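Local coordinates for protein citrate synthase (Thermotoga maritima, PDB 2P2W) that probably catalyses the condensation of oxaloacetate with acetyl-CoA and water to give citrate and CoA, a step of the tricarboxylic acid cycle, at residues I80-P85 with Y130-G135; L126-R131 with K136-P141. All coordinates share one frame; numbering follows the deposited sequence.

Contact 1. Residues I80-P85 with Y130-G135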
loop_
_atom_site.group_PDB
_atom_site.type_symbol
_atom_site.label_atom_id
_atom_site.label_comp_id
_atom_site.label_asym_id
_atom_site.label_seq_id
_atom_site.Cartn_x
_atom_site.Cartn_y
_atom_site.Cartn_z
ATOM N N ILE A 80 10.229 -21.054 2.774
ATOM C CA ILE A 80 10.125 -20.138 1.643
ATOM C C ILE A 80 11.425 -19.360 1.442
ATOM O O ILE A 80 11.853 -19.141 0.312
ATOM C CB ILE A 80 8.965 -19.141 1.863
ATOM C CG1 ILE A 80 7.631 -19.851 1.631
ATOM C CG2 ILE A 80 9.116 -17.938 0.951
ATOM C CD1 ILE A 80 6.513 -19.363 2.534
ATOM N N LEU A 81 12.046 -18.947 2.543
ATOM C CA LEU A 81 13.294 -18.184 2.490
ATOM C C LEU A 81 14.357 -18.823 1.602
ATOM O O LEU A 81 14.958 -18.157 0.755
ATOM C CB LEU A 81 13.871 -18.010 3.897
ATOM C CG LEU A 81 15.251 -17.348 3.975
ATOM C CD1 LEU A 81 15.149 -15.898 3.537
ATOM C CD2 LEU A 81 15.794 -17.436 5.392
ATOM N N TYR A 82 14.578 -20.117 1.797
ATOM C CA TYR A 82 15.632 -20.827 1.068
ATOM C C TYR A 82 15.301 -21.089 -0.418
ATOM O O TYR A 82 16.063 -21.718 -1.145
ATOM C CB TYR A 82 15.948 -22.138 1.804
ATOM C CG TYR A 82 16.859 -21.858 2.956
ATOM C CD1 TYR A 82 18.205 -21.581 2.731
ATOM C CD2 TYR A 82 16.363 -21.833 4.262
ATOM C CE1 TYR A 82 19.045 -21.262 3.795
ATOM C CE2 TYR A 82 17.202 -21.521 5.327
ATOM C CZ TYR A 82 18.539 -21.238 5.097
ATOM O OH TYR A 82 19.378 -20.910 6.147
ATOM N N HIS A 83 14.114 -20.609 -0.867
ATOM C CA HIS A 83 13.759 -20.764 -2.280
ATOM C C HIS A 83 13.621 -19.392 -2.975
ATOM O O HIS A 83 13.181 -19.283 -4.111
ATOM C CB HIS A 83 12.430 -21.532 -2.390
ATOM C CG HIS A 83 12.597 -22.970 -1.936
ATOM N ND1 HIS A 83 12.255 -23.393 -0.691
ATOM C CD2 HIS A 83 13.091 -24.067 -2.659
ATOM C CE1 HIS A 83 12.563 -24.709 -0.667
ATOM N NE2 HIS A 83 13.066 -25.142 -1.831
ATOM N N LEU A 84 13.971 -18.324 -2.215
ATOM C CA LEU A 84 13.887 -16.960 -2.769
ATOM C C LEU A 84 15.188 -16.570 -3.478
ATOM O O LEU A 84 16.259 -17.094 -3.200
ATOM C CB LEU A 84 13.718 -15.969 -1.623
ATOM C CG LEU A 84 12.370 -15.970 -0.895
ATOM C CD1 LEU A 84 12.392 -14.959 0.245
ATOM C CD2 LEU A 84 11.192 -15.581 -1.796
ATOM N N PRO A 85 15.090 -15.623 -4.422
ATOM C CA PRO A 85 16.294 -15.175 -5.124
ATOM C C PRO A 85 17.145 -14.502 -4.048
ATOM O O PRO A 85 16.611 -14.051 -3.035
ATOM C CB PRO A 85 15.750 -14.170 -6.136
ATOM C CG PRO A 85 14.377 -14.690 -6.422
ATOM C CD PRO A 85 13.877 -15.071 -5.051
ATOM N N TYR A 130 19.656 -11.530 5.055
ATOM C CA TYR A 130 21.026 -11.074 4.885
ATOM C C TYR A 130 21.979 -12.273 4.923
ATOM O O TYR A 130 22.795 -12.459 4.014
ATOM C CB TYR A 130 21.384 -10.095 5.999
ATOM C CG TYR A 130 22.807 -9.601 5.956
ATOM C CD1 TYR A 130 23.257 -8.797 4.909
ATOM C CD2 TYR A 130 23.707 -9.927 6.972
ATOM C CE1 TYR A 130 24.568 -8.326 4.877
ATOM C CE2 TYR A 130 25.017 -9.460 6.949
ATOM C CZ TYR A 130 25.440 -8.661 5.899
ATOM O OH TYR A 130 26.736 -8.200 5.874
ATOM N N ARG A 131 21.864 -13.081 5.977
ATOM C CA ARG A 131 22.709 -14.262 6.145
ATOM C C ARG A 131 22.508 -15.227 4.981
ATOM O O ARG A 131 23.472 -15.731 4.401
ATOM C CB ARG A 131 22.370 -14.976 7.457
ATOM C CG ARG A 131 22.487 -14.103 8.695
ATOM C CD ARG A 131 23.937 -13.768 9.027
ATOM N NE ARG A 131 24.696 -14.947 9.439
ATOM C CZ ARG A 131 25.936 -14.903 9.917
ATOM N NH1 ARG A 131 26.559 -13.739 10.048
ATOM N NH2 ARG A 131 26.557 -16.023 10.263
ATOM N N TYR A 132 21.245 -15.480 4.652
ATOM C CA TYR A 132 20.889 -16.376 3.560
ATOM C C TYR A 132 21.470 -15.912 2.229
ATOM O O TYR A 132 22.144 -16.675 1.538
ATOM C CB TYR A 132 19.365 -16.477 3.444
ATOM C CG TYR A 132 18.883 -17.062 2.136
ATOM C CD1 TYR A 132 19.152 -18.389 1.798
ATOM C CD2 TYR A 132 18.162 -16.283 1.230
ATOM C CE1 TYR A 132 18.710 -18.929 0.589
ATOM C CE2 TYR A 132 17.719 -16.809 0.019
ATOM C CZ TYR A 132 17.997 -18.134 -0.294
ATOM O OH TYR A 132 17.557 -18.655 -1.488
ATOM N N SER A 133 21.212 -14.657 1.877
ATOM C CA SER A 133 21.697 -14.109 0.614
ATOM C C SER A 133 23.216 -14.187 0.475
ATOM O O SER A 133 23.740 -14.224 -0.636
ATOM C CB SER A 133 21.235 -12.657 0.451
ATOM O OG SER A 133 21.780 -11.829 1.463
ATOM N N LYS A 134 23.921 -14.217 1.600
ATOM C CA LYS A 134 25.376 -14.289 1.572
ATOM C C LYS A 134 25.920 -15.683 1.870
ATOM O O LYS A 134 27.117 -15.853 2.109
ATOM C CB LYS A 134 25.965 -13.268 2.545
ATOM C CG LYS A 134 25.708 -11.838 2.105
ATOM C CD LYS A 134 26.463 -10.826 2.945
ATOM C CE LYS A 134 26.707 -9.559 2.143
ATOM N NZ LYS A 134 27.419 -8.515 2.932
ATOM N N GLY A 135 25.033 -16.673 1.852
ATOM C CA GLY A 135 25.426 -18.049 2.094
ATOM C C GLY A 135 25.977 -18.364 3.471
ATOM O O GLY A 135 26.759 -19.301 3.627
#

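Contact 2. Residues L126-R131 with K136-P141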
loop_
_atom_site.group_PDB
_atom_site.type_symbol
_atom_site.label_atom_id
_atom_site.label_comp_id
_atom_site.label_asym_id
_atom_site.label_seq_id
_atom_site.Cartn_x
_atom_site.Cartn_y
_atom_site.Cartn_z
ATOM N N LEU A 126 14.946 -9.352 8.225
ATOM C CA LEU A 126 16.096 -8.717 7.589
ATOM C C LEU A 126 17.398 -9.473 7.821
ATOM O O LEU A 126 18.155 -9.712 6.882
ATOM C CB LEU A 126 16.255 -7.278 8.091
ATOM C CG LEU A 126 15.063 -6.339 7.888
ATOM C CD1 LEU A 126 15.440 -4.931 8.335
ATOM C CD2 LEU A 126 14.651 -6.337 6.420
ATOM N N ALA A 127 17.664 -9.844 9.071
ATOM C CA ALA A 127 18.894 -10.556 9.392
ATOM C C ALA A 127 18.963 -11.912 8.693
ATOM O O ALA A 127 19.992 -12.265 8.112
ATOM C CB ALA A 127 19.019 -10.727 10.901
ATOM N N TYR A 128 17.869 -12.666 8.739
ATOM C CA TYR A 128 17.828 -13.975 8.094
ATOM C C TYR A 128 18.087 -13.885 6.598
ATOM O O TYR A 128 18.828 -14.699 6.043
ATOM C CB TYR A 128 16.470 -14.642 8.311
ATOM C CG TYR A 128 16.303 -15.368 9.633
ATOM C CD1 TYR A 128 17.212 -15.201 10.679
ATOM C CD2 TYR A 128 15.214 -16.211 9.838
ATOM C CE1 TYR A 128 17.033 -15.861 11.903
ATOM C CE2 TYR A 128 15.025 -16.868 11.048
ATOM C CZ TYR A 128 15.934 -16.691 12.075
ATOM O OH TYR A 128 15.725 -17.340 13.269
ATOM N N TYR A 129 17.468 -12.911 5.937
ATOM C CA TYR A 129 17.659 -12.779 4.499
ATOM C C TYR A 129 19.089 -12.357 4.188
ATOM O O TYR A 129 19.665 -12.776 3.187
ATOM C CB TYR A 129 16.667 -11.779 3.897
ATOM C CG TYR A 129 16.739 -11.740 2.389
ATOM C CD1 TYR A 129 16.091 -12.709 1.615
ATOM C CD2 TYR A 129 17.525 -10.797 1.736
ATOM C CE1 TYR A 129 16.237 -12.739 0.226
ATOM C CE2 TYR A 129 17.674 -10.816 0.350
ATOM C CZ TYR A 129 17.032 -11.788 -0.397
ATOM O OH TYR A 129 17.193 -11.804 -1.765
ATOM N N TYR A 130 19.656 -11.530 5.055
ATOM C CA TYR A 130 21.026 -11.074 4.885
ATOM C C TYR A 130 21.979 -12.273 4.923
ATOM O O TYR A 130 22.795 -12.459 4.014
ATOM C CB TYR A 130 21.384 -10.095 5.999
ATOM C CG TYR A 130 22.807 -9.601 5.956
ATOM C CD1 TYR A 130 23.257 -8.797 4.909
ATOM C CD2 TYR A 130 23.707 -9.927 6.972
ATOM C CE1 TYR A 130 24.568 -8.326 4.877
ATOM C CE2 TYR A 130 25.017 -9.460 6.949
ATOM C CZ TYR A 130 25.440 -8.661 5.899
ATOM O OH TYR A 130 26.736 -8.200 5.874
ATOM N N ARG A 131 21.864 -13.081 5.977
ATOM C CA ARG A 131 22.709 -14.262 6.145
ATOM C C ARG A 131 22.508 -15.227 4.981
ATOM O O ARG A 131 23.472 -15.731 4.401
ATOM C CB ARG A 131 22.370 -14.976 7.457
ATOM C CG ARG A 131 22.487 -14.103 8.695
ATOM C CD ARG A 131 23.937 -13.768 9.027
ATOM N NE ARG A 131 24.696 -14.947 9.439
ATOM C CZ ARG A 131 25.936 -14.903 9.917
ATOM N NH1 ARG A 131 26.559 -13.739 10.048
ATOM N NH2 ARG A 131 26.557 -16.023 10.263
ATOM N N LYS A 136 25.576 -17.588 4.472
ATOM C CA LYS A 136 26.036 -17.808 5.838
ATOM C C LYS A 136 24.973 -18.520 6.661
ATOM O O LYS A 136 23.787 -18.475 6.334
ATOM C CB LYS A 136 26.374 -16.474 6.506
ATOM C CG LYS A 136 27.551 -15.743 5.892
ATOM C CD LYS A 136 27.986 -14.596 6.784
ATOM C CE LYS A 136 29.339 -14.049 6.363
ATOM N NZ LYS A 136 29.998 -13.317 7.482
ATOM N N GLU A 137 25.398 -19.182 7.731
ATOM C CA GLU A 137 24.458 -19.884 8.597
ATOM C C GLU A 137 23.605 -18.858 9.338
ATOM O O GLU A 137 24.095 -17.798 9.726
ATOM C CB GLU A 137 25.205 -20.753 9.614
ATOM C CG GLU A 137 25.941 -21.946 9.016
ATOM C CD GLU A 137 25.024 -22.859 8.217
ATOM O OE1 GLU A 137 24.266 -23.635 8.838
ATOM O OE2 GLU A 137 25.058 -22.798 6.969
ATOM N N LEU A 138 22.330 -19.171 9.527
ATOM C CA LEU A 138 21.438 -18.265 10.235
ATOM C C LEU A 138 21.871 -18.155 11.688
ATOM O O LEU A 138 22.419 -19.101 12.258
ATOM C CB LEU A 138 19.995 -18.778 10.189
ATOM C CG LEU A 138 19.309 -18.941 8.831
ATOM C CD1 LEU A 138 17.900 -19.480 9.032
ATOM C CD2 LEU A 138 19.265 -17.602 8.110
ATOM N N ILE A 139 21.643 -16.988 12.276
ATOM C CA ILE A 139 21.952 -16.770 13.683
ATOM C C ILE A 139 20.598 -16.487 14.314
ATOM O O ILE A 139 20.006 -15.429 14.094
ATOM C CB ILE A 139 22.900 -15.572 13.889
ATOM C CG1 ILE A 139 24.281 -15.907 13.316
ATOM C CG2 ILE A 139 23.007 -15.239 15.377
ATOM C CD1 ILE A 139 25.280 -14.755 13.365
ATOM N N ARG A 140 20.101 -17.459 15.075
ATOM C CA ARG A 140 18.784 -17.365 15.707
ATOM C C ARG A 140 18.699 -16.211 16.715
ATOM O O ARG A 140 19.684 -15.806 17.319
ATOM C CB ARG A 140 18.498 -18.694 16.410
ATOM C CG ARG A 140 18.609 -19.888 15.462
ATOM C CD ARG A 140 17.364 -20.043 14.582
ATOM N NE ARG A 140 17.560 -21.109 13.595
ATOM C CZ ARG A 140 16.482 -21.507 12.895
ATOM N NH1 ARG A 140 15.306 -20.940 13.105
ATOM N NH2 ARG A 140 16.607 -22.477 11.983
ATOM N N PRO A 141 17.485 -15.668 16.900
ATOM C CA PRO A 141 17.282 -14.564 17.841
ATOM C C PRO A 141 17.671 -15.024 19.247
ATOM O O PRO A 141 17.392 -16.162 19.626
ATOM C CB PRO A 141 15.781 -14.288 17.738
ATOM C CG PRO A 141 15.427 -14.758 16.357
ATOM C CD PRO A 141 16.226 -16.026 16.224
#

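Contact 1. Residues I80-P85 with Y130-G135
At the type I beta turn Leu-81 to Leu-84, which ends helix 75-81 of this mostly helical citrate synthase, Tyr-132 from the last turn of helix 110-133 reaches in and packs its ring against the turn. The phenol hydroxyl donates to the carbonyl of the turn's last residue, Tyr-132 OH to Leu-84 O at 2.7 Å; the donor lies in the carbonyl plane, and the acceptor lies in the plane of the ring, at its edge. A second carbonyl comes over one ring face: Leu-81 O, already accepting from Leu-84 N inside the turn, sits 3.2 Å from Tyr-132 CE2, offset toward the rim. With CG anti to the backbone N (chi1 164°), the Tyr-132 side chain points out from its helix toward the turn. The Leu-81 side chain runs past it in the opposite direction, CD1 lying 3.8 Å from Tyr-132 CD2. Tyr-82 also slides past, its ring plane steeply inclined at 83° and the centroids 5.1 Å apart, an oblique pair. Within the turn, His-83 stacks its ring on His-83 of the second subunit, which places this corner at the dimer partner; its ND1 bonds to Gly-79 O of the same chain. Where the two tyrosines come nearest, Tyr-82 CD1 lies 3.4 Å from Tyr-132 CE1.

Contact 2. Residues L126-R131 with K136-P141
The backbone of 136-141 leaves the end of helix 110-133 and folds back beside it, pinned at the start by Lys-136 N to Arg-131 O at 2.8 Å. Arg-131 then grips the loop side-on: NE (2.9 Å) and NH2 (3.1 Å) both donate to Glu-137 O, which lies at the edge of the guanidinium, in its plane. The arginine chain is bent at chi2 (-70°) and again at chi3 (-67°), curling the guanidinium back to that carbonyl. Ile-139 CD1 sits over the centre of one guanidinium face, 3.5 Å from Arg-131 CZ, and the extended Lys-136 chain lays CD against the opposite face. A leucine in place of Arg-131 would probably leave Glu-137 O without its two donors and the loop less firmly held to the helix. Leu-138 puts CD1 over the ring of Tyr-128, one helical turn before Arg-131, in a CH-pi contact, 4.3 Å from the centroid. Ile-139 O meets the edge of that ring, and Pro-141 CD comes within 3.3 Å of Tyr-128 OH. The Lys-136 N to Arg-131 O bond belongs to a Schellman motif with Gly-135 as C-prime, a common way to end a helix and redirect the chain.

How the contacts relate
Both contacts use the C-terminal end of helix 110-133, and their centres lie about 9 Å apart. Contact 1 is partly buried and joins that end to the turn after helix 75-81, beside the second subunit; contact 2 is a surface contact, made with the loop the helix itself runs into, and no other chain touches it. A neutral tyrosine hydroxyl supplies the bond across contact 1, whereas contact 2 relies on a charged guanidinium and a helix-end backbone bond. They meet where Tyr-82 OH packs against Leu-138 CG at 3.3 Å, and where Tyr-129 OH probably bonds to Pro-85 O. Neighbouring residues of one helix end thus serve two adjoining contacts.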